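Long-range contacts in MxaA (Stigmatella aurantiaca, PDB 4W4T), which carries the terminal NADPH-binding reductase domain of the myxalamid assembly line, which probably releases the finished chain by reducing it to a primary alcohol: residues L55-L60 with R82-V87; E142-Y147 with R179-P184; L282-V287 with Q314-D319; T307-N312 with V377-G382. One frame throughout, in Å; residues are numbered along the deposited sequence.

Interaction 1: L55-L60 with R82-V87; sequences LRTILL and RIYCLV
The Tyr84 ring presents its edge to strand 57-60: Ile58 O lies in the ring plane near CB, and the Thr57 methyl CG2 comes within 3.7 Å of Tyr84 CE1, close to that plane. The same methyl meets the Arg82 guanidinium obliquely. Arg82 turns back so that its NH2 donates to Tyr84 OH over 2.6 Å, the hydroxyl lying 23° out of the guanidinium plane. Val118, Val120 and Ile143 also pack on Tyr84. Cut back to an alanine, this position is likely to leave the Arg82 guanidinium without its hydroxyl mate and a gap beside Thr57 CG2.

The backbones form a parallel ladder, bonds alternating between the strands from Arg82 N–Arg56 O to Leu86 N–Leu60 O; Leu60 N meets Tyr84 O at 2.7 Å, nearly straight at 175°. A water donates to both Leu60 O and Leu86 O. On the other face Ile58 and Ile83 run alongside each other, Ile83 CD1 4.0 Å from Ile58 CB, and Leu71, Leu72 and Leu75 of helix 66-78 close over this side. Strand 57-61, helix 66-78 and strand 82-87 form the beta-alpha-beta unit that opens the Rossmann fold; Thr64 to Leu67, which bind NADPH (absent here), lie where its first strand leads into the helix.

Interaction 2: E142-Y147 with R179-P184; sequences EIDAIY and RTRIKP. With ACT (acetate ion), chain C.
Asp144 and Arg181 bind the lead-in of strand 145-148 to the loop 179-184, which follows helix 159-177 and runs into the neighbouring strand 185-188: this is a beta-alpha-beta crossover of the Rossmann sheet.

The ionic part is an end-on salt bridge, with both terminal nitrogens of Arg181 on one oxygen: NH2 lies 2.7 Å and NH1 3.0 Å from Asp144 OD1, which sits close to the guanidinium plane, while the carboxylate is turned 66° against it. Arg56 NH2 reaches OD1 too, so three donors gather on one atom, probably stabilising its charge. Arg181 CG sits between its backbone N and carbonyl carbon (chi1 59°), and the extended chain reaches across to Asp144, with Ile143 O over one guanidinium face and NE bonded to Glu141 O. A leucine in its place would probably strip two of the three donors from Asp144 OD1, leaving Arg56 NH2 there, and Glu141 O without the NE donor.

The backbone part is one hydrogen bond, Ile146 N to Pro184 O at 2.9 Å, just before strand 185-188 begins, with a water lying between Asp144 O and Ile182 O.

The apolar part belongs to the Lys183 chain, which crosses Ile143 at about a right angle, Lys183 CD 3.8 Å from Ile143 CB, and whose CB meets Ile146 CD1. Its ammonium goes to backbone carbonyls, Leu176 O and Ser140 O, and NZ also donates to Arg181 O at 2.9 Å.

Arg179 NH1 gives a hydrogen bond of 3.0 Å to OXT of an acetate ion, probably from the crystallisation liquor.

Interaction 3: L282-V287 with Q314-D319; sequences LDLTPV and QFVRAD
Leu282 and Val316 meet across a backbone bridge, Val316 CG1 doing the touching. With chi1 at 66° that methyl lies between the backbone N and the carbonyl carbon, which brings it 3.6 Å from Leu282 CB and 3.7 Å from Leu284 CD1. Leu284 slants across the valine, so one methyl serves two leucines. Met321 and Tyr324 of helix 318-328 pack on Val316 as well.

The far end of Leu282 reaches the start of helix 318-328. Its CG is anti to the carbonyl carbon, beside the backbone N (chi1 -58°), and CD1 comes to rest on the backbone at the start of the helix, 3.7 Å from Ala318 CA. Phe315 turns its ring away and meets the other segment through CB, near Leu282 O.

The backbones make a single antiparallel bridge, a hydrogen-bonded pair: Leu282 N to Val316 O at 2.9 Å, and Val316 N to Leu282 O at 3.0 Å with the donor in the carbonyl plane. A water accepts from Leu284 N at 2.9 Å and lies close to Leu282 O and Gln314 O.

Arg317 is the N-cap of helix 318-328, and Glu320 OE1 accepts from its backbone N. Segment 282-287 runs into strand 285-286 of the Rossmann sheet, and 314-319 leads from strand 307-310 to helix 318-328, on the side of the small 274-277/333-336 sheet; such a C-terminal lobe is characteristic of extended short-chain dehydrogenases, where it usually shapes the substrate site.

Interaction 4: T307-N312 with V377-G382; sequences TYHLVN and VVCDSG
His309 ND1 donates to Asp380 O over 2.9 Å, the one direct hydrogen bond between these segments. The bond is bent, 140° at the hydrogen, yet the donor lies in the carbonyl plane, with the oxygen some 18° out of the ring plane. NE2 pairs with Arg243 NH1; a ring that donates at ND1 and accepts at NE2 is probably neutral. His309 CG is anti to the carbonyl carbon (chi1 -73°), and from there the imidazole is held by a polar partner at each nitrogen, which should fix its rotation.

Cys379 takes one face of that ring. Its SG stands 4.2 Å from the ring centroid, a sulfur-aromatic contact displaced toward the rim, while Cys379 CB approaches His309 ND1 at 3.5 Å. On Val311, CG1 lies 4.1 Å from Cys379 CB, and CG2 meets Ser381 CB. Ser381 CB also rests on His309 O, 3.6 Å away. Between these groups the chain of 307-312 kinks in an inverse gamma turn centred on Leu310. A water donates to Asn312 O at 2.6 Å and, more loosely, to Cys379 O.

Asp380 forms an Asx turn, its OD2 accepting from Gly382 N at 3.1 Å from above the carboxylate plane, just where helix 382-388 begins.

Strand 307-310 runs parallel to strand 239-248 in the Rossmann sheet. Leu310 packs on helix 287-298, Tyr308 touches that helix and helix 382-388, and the loop 377-382 passes along the His309 and Val311 side of the strand.

How the interactions relate
All four contacts reach one parallel sheet but fall into two pairs. Interactions 1 and 2 have centres about 10 Å apart and lie on neighbouring strands: Thr57 OG1 lies 2.5 Å from Glu142 O, and Leu59 N 2.8 Å from Ala145 O. Interactions 3 and 4, centres about 12 Å apart, meet at Asn312, whose ND2 is 2.9 Å from Leu284 O and whose N is 3.0 Å from Asp283 OD1. Interaction 1 lies nearest the NADPH site, which is empty in this chain, the Leu86 side chain about 4 Å from that of Ile124; those of Leu284 and Val311 are about 11 and 12 Å from those of Phe66 and Leu67.

Interaction 1: L55-L60 with R82-V87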
# COMPACT_ATOMS: atom_id res chain seq x y z
N LEU A 55 -22.26 -39.43 1.23
CA LEU A 55 -22.29 -38.11 0.60
C LEU A 55 -22.14 -38.23 -0.90
O LEU A 55 -21.13 -38.75 -1.39
CB LEU A 55 -21.18 -37.20 1.14
CG LEU A 55 -21.18 -36.69 2.58
CD1 LEU A 55 -19.93 -35.85 2.82
CD2 LEU A 55 -22.43 -35.89 2.91
N ARG A 56 -23.12 -37.70 -1.64
CA ARG A 56 -23.10 -37.79 -3.09
C ARG A 56 -22.41 -36.57 -3.70
O ARG A 56 -21.74 -36.67 -4.74
CB ARG A 56 -24.54 -37.93 -3.62
CG ARG A 56 -25.31 -39.14 -3.08
CD ARG A 56 -26.82 -38.94 -3.23
NE ARG A 56 -27.26 -37.86 -2.36
CZ ARG A 56 -28.52 -37.49 -2.18
NH1 ARG A 56 -29.53 -38.13 -2.77
NH2 ARG A 56 -28.78 -36.49 -1.36
N THR A 57 -22.57 -35.42 -3.06
CA THR A 57 -22.10 -34.15 -3.61
C THR A 57 -21.58 -33.21 -2.54
O THR A 57 -22.06 -33.21 -1.41
CB THR A 57 -23.21 -33.39 -4.34
OG1 THR A 57 -24.25 -33.16 -3.39
CG2 THR A 57 -23.77 -34.20 -5.51
N ILE A 58 -20.61 -32.40 -2.92
CA ILE A 58 -19.98 -31.45 -2.01
C ILE A 58 -19.78 -30.11 -2.69
O ILE A 58 -19.32 -30.05 -3.83
CB ILE A 58 -18.62 -32.00 -1.51
CG1 ILE A 58 -18.85 -33.19 -0.58
CG2 ILE A 58 -17.83 -30.88 -0.84
CD1 ILE A 58 -17.58 -33.93 -0.13
N LEU A 59 -20.13 -29.03 -2.00
CA LEU A 59 -19.79 -27.71 -2.51
C LEU A 59 -18.52 -27.18 -1.84
O LEU A 59 -18.45 -27.08 -0.62
CB LEU A 59 -20.93 -26.72 -2.29
CG LEU A 59 -20.60 -25.29 -2.72
CD1 LEU A 59 -20.44 -25.16 -4.22
CD2 LEU A 59 -21.64 -24.29 -2.20
N LEU A 60 -17.53 -26.84 -2.65
CA LEU A 60 -16.29 -26.23 -2.15
C LEU A 60 -16.20 -24.78 -2.58
O LEU A 60 -16.30 -24.47 -3.76
CB LEU A 60 -15.06 -27.00 -2.65
CG LEU A 60 -13.68 -26.46 -2.24
CD1 LEU A 60 -13.53 -26.42 -0.72
CD2 LEU A 60 -12.58 -27.29 -2.90
N ARG A 82 -19.09 -35.93 -6.04
CA ARG A 82 -18.78 -34.93 -7.04
C ARG A 82 -18.53 -33.62 -6.30
O ARG A 82 -19.27 -33.28 -5.38
CB ARG A 82 -19.93 -34.80 -8.06
CG ARG A 82 -20.09 -36.07 -8.91
CD ARG A 82 -21.07 -35.90 -10.05
NE ARG A 82 -22.41 -35.60 -9.56
CZ ARG A 82 -23.02 -34.45 -9.77
NH1 ARG A 82 -22.42 -33.49 -10.47
NH2 ARG A 82 -24.24 -34.25 -9.29
N ILE A 83 -17.47 -32.91 -6.67
CA ILE A 83 -17.09 -31.70 -5.96
C ILE A 83 -17.47 -30.47 -6.77
O ILE A 83 -16.77 -30.09 -7.71
CB ILE A 83 -15.57 -31.64 -5.65
CG1 ILE A 83 -15.04 -32.98 -5.12
CG2 ILE A 83 -15.27 -30.48 -4.68
CD1 ILE A 83 -15.66 -33.44 -3.81
N TYR A 84 -18.58 -29.84 -6.38
CA TYR A 84 -18.98 -28.58 -6.97
C TYR A 84 -18.07 -27.47 -6.46
O TYR A 84 -17.92 -27.32 -5.25
CB TYR A 84 -20.44 -28.26 -6.63
CG TYR A 84 -21.44 -29.17 -7.32
CD1 TYR A 84 -21.62 -30.49 -6.91
CD2 TYR A 84 -22.21 -28.69 -8.37
CE1 TYR A 84 -22.54 -31.32 -7.55
CE2 TYR A 84 -23.14 -29.51 -9.00
CZ TYR A 84 -23.30 -30.81 -8.60
OH TYR A 84 -24.23 -31.61 -9.24
N CYS A 85 -17.49 -26.70 -7.37
CA CYS A 85 -16.56 -25.64 -7.01
C CYS A 85 -17.02 -24.26 -7.46
O CYS A 85 -17.06 -23.97 -8.64
CB CYS A 85 -15.19 -25.92 -7.60
SG CYS A 85 -14.44 -27.41 -6.95
N LEU A 86 -17.33 -23.40 -6.50
CA LEU A 86 -17.76 -22.04 -6.81
C LEU A 86 -16.59 -21.26 -7.40
O LEU A 86 -15.50 -21.24 -6.83
CB LEU A 86 -18.28 -21.35 -5.54
CG LEU A 86 -18.98 -20.01 -5.74
CD1 LEU A 86 -20.36 -20.24 -6.35
CD2 LEU A 86 -19.08 -19.29 -4.42
N VAL A 87 -16.79 -20.64 -8.56
CA VAL A 87 -15.72 -19.95 -9.25
C VAL A 87 -16.25 -18.81 -10.10
O VAL A 87 -17.24 -18.96 -10.81
CB VAL A 87 -14.90 -20.94 -10.13
CG1 VAL A 87 -15.82 -21.65 -11.15
CG2 VAL A 87 -13.75 -20.23 -10.83
O HOH W 1 -14.39 -23.11 -5.36

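Interaction 2: E142-Y147 with R179-P184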
# COMPACT_ATOMS: atom_id res chain seq x y z
N GLU A 142 -29.17 -29.99 -4.75
CA GLU A 142 -28.13 -30.90 -5.22
C GLU A 142 -27.03 -31.20 -4.19
O GLU A 142 -26.52 -32.33 -4.12
CB GLU A 142 -27.53 -30.34 -6.51
CG GLU A 142 -28.56 -30.30 -7.64
CD GLU A 142 -27.95 -30.05 -9.01
OE1 GLU A 142 -26.79 -29.59 -9.10
OE2 GLU A 142 -28.64 -30.32 -10.02
N ILE A 143 -26.69 -30.21 -3.36
CA ILE A 143 -25.51 -30.31 -2.49
C ILE A 143 -25.77 -31.02 -1.17
O ILE A 143 -26.73 -30.71 -0.47
CB ILE A 143 -24.96 -28.91 -2.16
CG1 ILE A 143 -24.58 -28.18 -3.44
CG2 ILE A 143 -23.75 -29.01 -1.17
CD1 ILE A 143 -23.58 -28.92 -4.29
N ASP A 144 -24.90 -31.98 -0.82
CA ASP A 144 -25.07 -32.69 0.43
C ASP A 144 -24.32 -32.03 1.58
O ASP A 144 -24.78 -32.02 2.72
CB ASP A 144 -24.61 -34.16 0.31
CG ASP A 144 -25.58 -35.02 -0.53
OD1 ASP A 144 -26.74 -34.62 -0.75
OD2 ASP A 144 -25.18 -36.12 -0.94
N ALA A 145 -23.15 -31.48 1.27
CA ALA A 145 -22.32 -30.86 2.30
C ALA A 145 -21.46 -29.74 1.72
O ALA A 145 -21.21 -29.66 0.51
CB ALA A 145 -21.45 -31.93 2.99
N ILE A 146 -21.03 -28.83 2.59
CA ILE A 146 -20.32 -27.63 2.17
C ILE A 146 -18.98 -27.49 2.90
O ILE A 146 -18.93 -27.55 4.13
CB ILE A 146 -21.15 -26.35 2.43
CG1 ILE A 146 -22.47 -26.42 1.66
CG2 ILE A 146 -20.36 -25.11 2.01
CD1 ILE A 146 -23.58 -25.60 2.28
N TYR A 147 -17.91 -27.30 2.14
CA TYR A 147 -16.63 -26.89 2.69
C TYR A 147 -16.42 -25.43 2.31
O TYR A 147 -16.16 -25.11 1.15
CB TYR A 147 -15.48 -27.77 2.17
CG TYR A 147 -15.52 -29.20 2.69
CD1 TYR A 147 -16.50 -30.08 2.28
CD2 TYR A 147 -14.56 -29.66 3.59
CE1 TYR A 147 -16.55 -31.39 2.75
CE2 TYR A 147 -14.60 -30.97 4.07
CZ TYR A 147 -15.61 -31.82 3.65
OH TYR A 147 -15.65 -33.13 4.11
N ARG A 179 -31.37 -24.15 3.11
CA ARG A 179 -32.40 -24.02 2.08
C ARG A 179 -32.76 -25.40 1.51
O ARG A 179 -31.89 -26.13 1.06
CB ARG A 179 -31.93 -23.10 0.95
CG ARG A 179 -32.96 -22.87 -0.18
CD ARG A 179 -34.12 -22.00 0.30
NE ARG A 179 -33.66 -20.74 0.87
CZ ARG A 179 -33.50 -19.59 0.21
NH1 ARG A 179 -33.73 -19.50 -1.10
NH2 ARG A 179 -33.06 -18.53 0.86
N THR A 180 -34.06 -25.70 1.50
CA THR A 180 -34.57 -26.94 0.93
C THR A 180 -34.29 -28.12 1.85
O THR A 180 -35.21 -28.73 2.40
CB THR A 180 -33.94 -27.22 -0.45
OG1 THR A 180 -34.18 -26.10 -1.32
CG2 THR A 180 -34.55 -28.47 -1.06
N ARG A 181 -33.01 -28.43 2.01
CA ARG A 181 -32.59 -29.53 2.88
C ARG A 181 -31.26 -29.21 3.56
O ARG A 181 -30.40 -28.55 2.98
CB ARG A 181 -32.49 -30.83 2.09
CG ARG A 181 -31.52 -30.82 0.92
CD ARG A 181 -31.64 -32.16 0.21
NE ARG A 181 -30.69 -32.36 -0.87
CZ ARG A 181 -29.50 -32.93 -0.71
NH1 ARG A 181 -29.12 -33.30 0.51
NH2 ARG A 181 -28.70 -33.11 -1.74
N ILE A 182 -31.13 -29.69 4.79
CA ILE A 182 -29.98 -29.39 5.63
C ILE A 182 -28.67 -29.91 5.07
O ILE A 182 -28.57 -31.06 4.63
CB ILE A 182 -30.18 -29.96 7.05
CG1 ILE A 182 -31.44 -29.36 7.68
CG2 ILE A 182 -28.94 -29.69 7.94
CD1 ILE A 182 -31.51 -27.85 7.53
N LYS A 183 -27.65 -29.05 5.09
CA LYS A 183 -26.33 -29.40 4.60
C LYS A 183 -25.27 -29.10 5.65
O LYS A 183 -25.07 -27.94 6.02
CB LYS A 183 -26.02 -28.64 3.30
CG LYS A 183 -27.12 -28.73 2.25
CD LYS A 183 -26.81 -27.87 1.04
CE LYS A 183 -28.03 -27.78 0.08
NZ LYS A 183 -29.23 -27.19 0.74
N PRO A 184 -24.59 -30.14 6.14
CA PRO A 184 -23.49 -29.88 7.07
C PRO A 184 -22.46 -28.94 6.46
O PRO A 184 -22.19 -28.95 5.25
CB PRO A 184 -22.89 -31.27 7.32
CG PRO A 184 -24.07 -32.19 7.16
CD PRO A 184 -24.86 -31.59 6.01
C ACT C . -33.42 -15.66 -1.61
O ACT C . -33.28 -14.58 -2.27
OXT ACT C . -33.82 -16.74 -2.16
CH3 ACT C . -33.11 -15.67 -0.14
O HOH W 2 -26.85 -33.29 3.95

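Interaction 3: L282-V287 with Q314-D319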
# COMPACT_ATOMS: atom_id res chain seq x y z
N LEU A 282 6.94 -18.74 16.86
CA LEU A 282 6.48 -18.75 15.48
C LEU A 282 5.75 -20.04 15.10
O LEU A 282 6.24 -21.15 15.33
CB LEU A 282 7.65 -18.52 14.54
CG LEU A 282 8.42 -17.22 14.78
CD1 LEU A 282 9.75 -17.24 14.04
CD2 LEU A 282 7.60 -16.01 14.34
N ASP A 283 4.56 -19.86 14.53
CA ASP A 283 3.82 -20.94 13.91
C ASP A 283 4.09 -21.05 12.41
O ASP A 283 4.00 -20.06 11.69
CB ASP A 283 2.32 -20.74 14.11
CG ASP A 283 1.52 -21.89 13.54
OD1 ASP A 283 1.84 -23.02 13.91
OD2 ASP A 283 0.58 -21.66 12.74
N LEU A 284 4.43 -22.24 11.96
CA LEU A 284 4.48 -22.55 10.53
C LEU A 284 3.80 -23.88 10.33
O LEU A 284 4.29 -24.91 10.79
CB LEU A 284 5.91 -22.61 10.00
CG LEU A 284 6.69 -21.31 9.76
CD1 LEU A 284 7.29 -20.81 11.05
CD2 LEU A 284 7.79 -21.60 8.76
N THR A 285 2.64 -23.85 9.68
CA THR A 285 1.80 -25.02 9.53
C THR A 285 1.68 -25.40 8.06
O THR A 285 0.95 -24.74 7.32
CB THR A 285 0.41 -24.77 10.11
OG1 THR A 285 0.52 -24.21 11.43
CG2 THR A 285 -0.39 -26.05 10.18
N PRO A 286 2.41 -26.44 7.63
CA PRO A 286 2.40 -26.81 6.21
C PRO A 286 0.99 -27.09 5.66
O PRO A 286 0.18 -27.73 6.33
CB PRO A 286 3.25 -28.07 6.18
CG PRO A 286 4.24 -27.87 7.31
CD PRO A 286 3.41 -27.22 8.40
N VAL A 287 0.74 -26.64 4.44
CA VAL A 287 -0.61 -26.75 3.85
C VAL A 287 -1.09 -28.20 3.71
O VAL A 287 -2.30 -28.46 3.80
CB VAL A 287 -0.66 -26.05 2.47
CG1 VAL A 287 0.16 -26.81 1.42
CG2 VAL A 287 -2.13 -25.88 2.02
N GLN A 314 4.39 -27.74 17.50
CA GLN A 314 5.74 -27.33 17.88
C GLN A 314 6.06 -25.94 17.33
O GLN A 314 6.05 -25.74 16.13
CB GLN A 314 6.77 -28.36 17.38
CG GLN A 314 8.26 -27.92 17.45
CD GLN A 314 8.96 -27.86 16.07
OE1 GLN A 314 8.31 -27.92 15.01
NE2 GLN A 314 10.29 -27.75 16.08
N PHE A 315 6.31 -24.96 18.20
CA PHE A 315 6.69 -23.63 17.71
C PHE A 315 8.16 -23.63 17.28
O PHE A 315 8.93 -24.51 17.66
CB PHE A 315 6.45 -22.55 18.77
CG PHE A 315 7.39 -22.63 19.95
CD1 PHE A 315 8.63 -22.02 19.92
CD2 PHE A 315 7.02 -23.33 21.09
CE1 PHE A 315 9.50 -22.11 21.00
CE2 PHE A 315 7.89 -23.42 22.17
CZ PHE A 315 9.12 -22.80 22.13
N VAL A 316 8.55 -22.62 16.51
CA VAL A 316 9.95 -22.43 16.21
C VAL A 316 10.33 -21.04 16.71
O VAL A 316 9.49 -20.14 16.72
CB VAL A 316 10.24 -22.59 14.69
CG1 VAL A 316 9.58 -21.50 13.89
CG2 VAL A 316 11.74 -22.61 14.41
N ARG A 317 11.56 -20.86 17.19
CA ARG A 317 12.02 -19.54 17.57
C ARG A 317 12.64 -18.86 16.36
O ARG A 317 13.13 -19.54 15.46
CB ARG A 317 13.01 -19.63 18.74
CG ARG A 317 12.34 -20.11 20.02
CD ARG A 317 13.31 -20.31 21.15
NE ARG A 317 14.34 -21.29 20.80
CZ ARG A 317 15.59 -20.96 20.49
NH1 ARG A 317 15.93 -19.69 20.49
NH2 ARG A 317 16.47 -21.90 20.18
N ALA A 318 12.61 -17.53 16.33
CA ALA A 318 13.19 -16.79 15.21
C ALA A 318 14.66 -17.15 14.97
O ALA A 318 15.08 -17.30 13.81
CB ALA A 318 13.05 -15.29 15.44
N ASP A 319 15.46 -17.28 16.03
CA ASP A 319 16.88 -17.52 15.80
C ASP A 319 17.11 -18.91 15.21
O ASP A 319 18.08 -19.12 14.48
CB ASP A 319 17.72 -17.32 17.08
CG ASP A 319 17.30 -18.22 18.24
OD1 ASP A 319 16.60 -19.23 18.04
OD2 ASP A 319 17.68 -17.91 19.40
O HOH W 3 5.84 -23.63 14.07

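Interaction 4: T307-N312 with V377-G382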
# COMPACT_ATOMS: atom_id res chain seq x y z
N THR A 307 -14.58 -27.10 17.56
CA THR A 307 -13.63 -26.16 16.98
C THR A 307 -12.23 -26.75 17.07
O THR A 307 -11.88 -27.33 18.10
CB THR A 307 -13.70 -24.79 17.71
OG1 THR A 307 -14.98 -24.19 17.47
CG2 THR A 307 -12.58 -23.82 17.25
N TYR A 308 -11.45 -26.65 16.00
CA TYR A 308 -10.09 -27.19 16.00
C TYR A 308 -9.07 -26.17 15.54
O TYR A 308 -9.29 -25.40 14.60
CB TYR A 308 -10.02 -28.44 15.12
CG TYR A 308 -10.97 -29.51 15.59
CD1 TYR A 308 -10.60 -30.40 16.59
CD2 TYR A 308 -12.26 -29.60 15.08
CE1 TYR A 308 -11.47 -31.38 17.05
CE2 TYR A 308 -13.15 -30.56 15.54
CZ TYR A 308 -12.75 -31.45 16.52
OH TYR A 308 -13.63 -32.41 16.97
N HIS A 309 -7.94 -26.16 16.23
CA HIS A 309 -6.83 -25.29 15.87
C HIS A 309 -5.85 -26.05 15.02
O HIS A 309 -5.14 -26.94 15.51
CB HIS A 309 -6.16 -24.73 17.12
CG HIS A 309 -6.98 -23.70 17.83
ND1 HIS A 309 -6.72 -23.30 19.12
CD2 HIS A 309 -8.05 -22.99 17.42
CE1 HIS A 309 -7.59 -22.38 19.48
NE2 HIS A 309 -8.41 -22.16 18.46
N LEU A 310 -5.82 -25.73 13.73
CA LEU A 310 -4.93 -26.43 12.83
C LEU A 310 -3.62 -25.67 12.75
O LEU A 310 -3.34 -24.96 11.78
CB LEU A 310 -5.57 -26.61 11.45
CG LEU A 310 -6.95 -27.27 11.52
CD1 LEU A 310 -7.49 -27.56 10.12
CD2 LEU A 310 -6.88 -28.54 12.36
N VAL A 311 -2.84 -25.81 13.82
CA VAL A 311 -1.57 -25.13 13.99
C VAL A 311 -0.50 -26.17 14.24
O VAL A 311 -0.79 -27.29 14.65
CB VAL A 311 -1.61 -24.14 15.17
CG1 VAL A 311 -2.72 -23.09 14.95
CG2 VAL A 311 -1.85 -24.90 16.47
N ASN A 312 0.75 -25.79 14.01
CA ASN A 312 1.87 -26.65 14.35
C ASN A 312 1.96 -26.76 15.87
O ASN A 312 2.10 -25.75 16.55
CB ASN A 312 3.16 -26.11 13.75
CG ASN A 312 4.23 -27.18 13.60
OD1 ASN A 312 4.33 -28.08 14.43
ND2 ASN A 312 5.01 -27.10 12.53
N VAL A 377 -0.36 -14.84 18.01
CA VAL A 377 -1.20 -15.68 18.84
C VAL A 377 -0.58 -17.06 19.01
O VAL A 377 0.05 -17.59 18.11
CB VAL A 377 -2.63 -15.82 18.25
CG1 VAL A 377 -2.58 -16.37 16.86
CG2 VAL A 377 -3.48 -16.70 19.14
N VAL A 378 -0.73 -17.61 20.21
CA VAL A 378 -0.30 -18.97 20.49
C VAL A 378 -1.54 -19.79 20.80
O VAL A 378 -2.34 -19.38 21.63
CB VAL A 378 0.68 -19.01 21.67
CG1 VAL A 378 1.19 -20.43 21.90
CG2 VAL A 378 1.82 -18.07 21.41
N CYS A 379 -1.69 -20.92 20.11
CA CYS A 379 -2.90 -21.75 20.18
C CYS A 379 -2.62 -23.15 20.69
O CYS A 379 -1.61 -23.76 20.32
CB CYS A 379 -3.55 -21.88 18.80
SG CYS A 379 -4.19 -20.34 18.24
N ASP A 380 -3.51 -23.64 21.54
CA ASP A 380 -3.48 -25.05 21.94
C ASP A 380 -4.17 -25.89 20.87
O ASP A 380 -5.09 -25.41 20.21
CB ASP A 380 -4.16 -25.24 23.29
CG ASP A 380 -4.06 -26.67 23.79
OD1 ASP A 380 -2.96 -27.07 24.22
OD2 ASP A 380 -5.07 -27.40 23.73
N SER A 381 -3.71 -27.13 20.69
CA SER A 381 -4.29 -28.00 19.66
C SER A 381 -4.58 -29.41 20.18
O SER A 381 -4.66 -30.37 19.39
CB SER A 381 -3.37 -28.06 18.44
OG SER A 381 -2.04 -28.41 18.81
N GLY A 382 -4.77 -29.52 21.49
CA GLY A 382 -4.95 -30.81 22.12
C GLY A 382 -6.17 -31.58 21.62
O GLY A 382 -6.10 -32.80 21.50
O HOH W 4 1.06 -24.54 18.63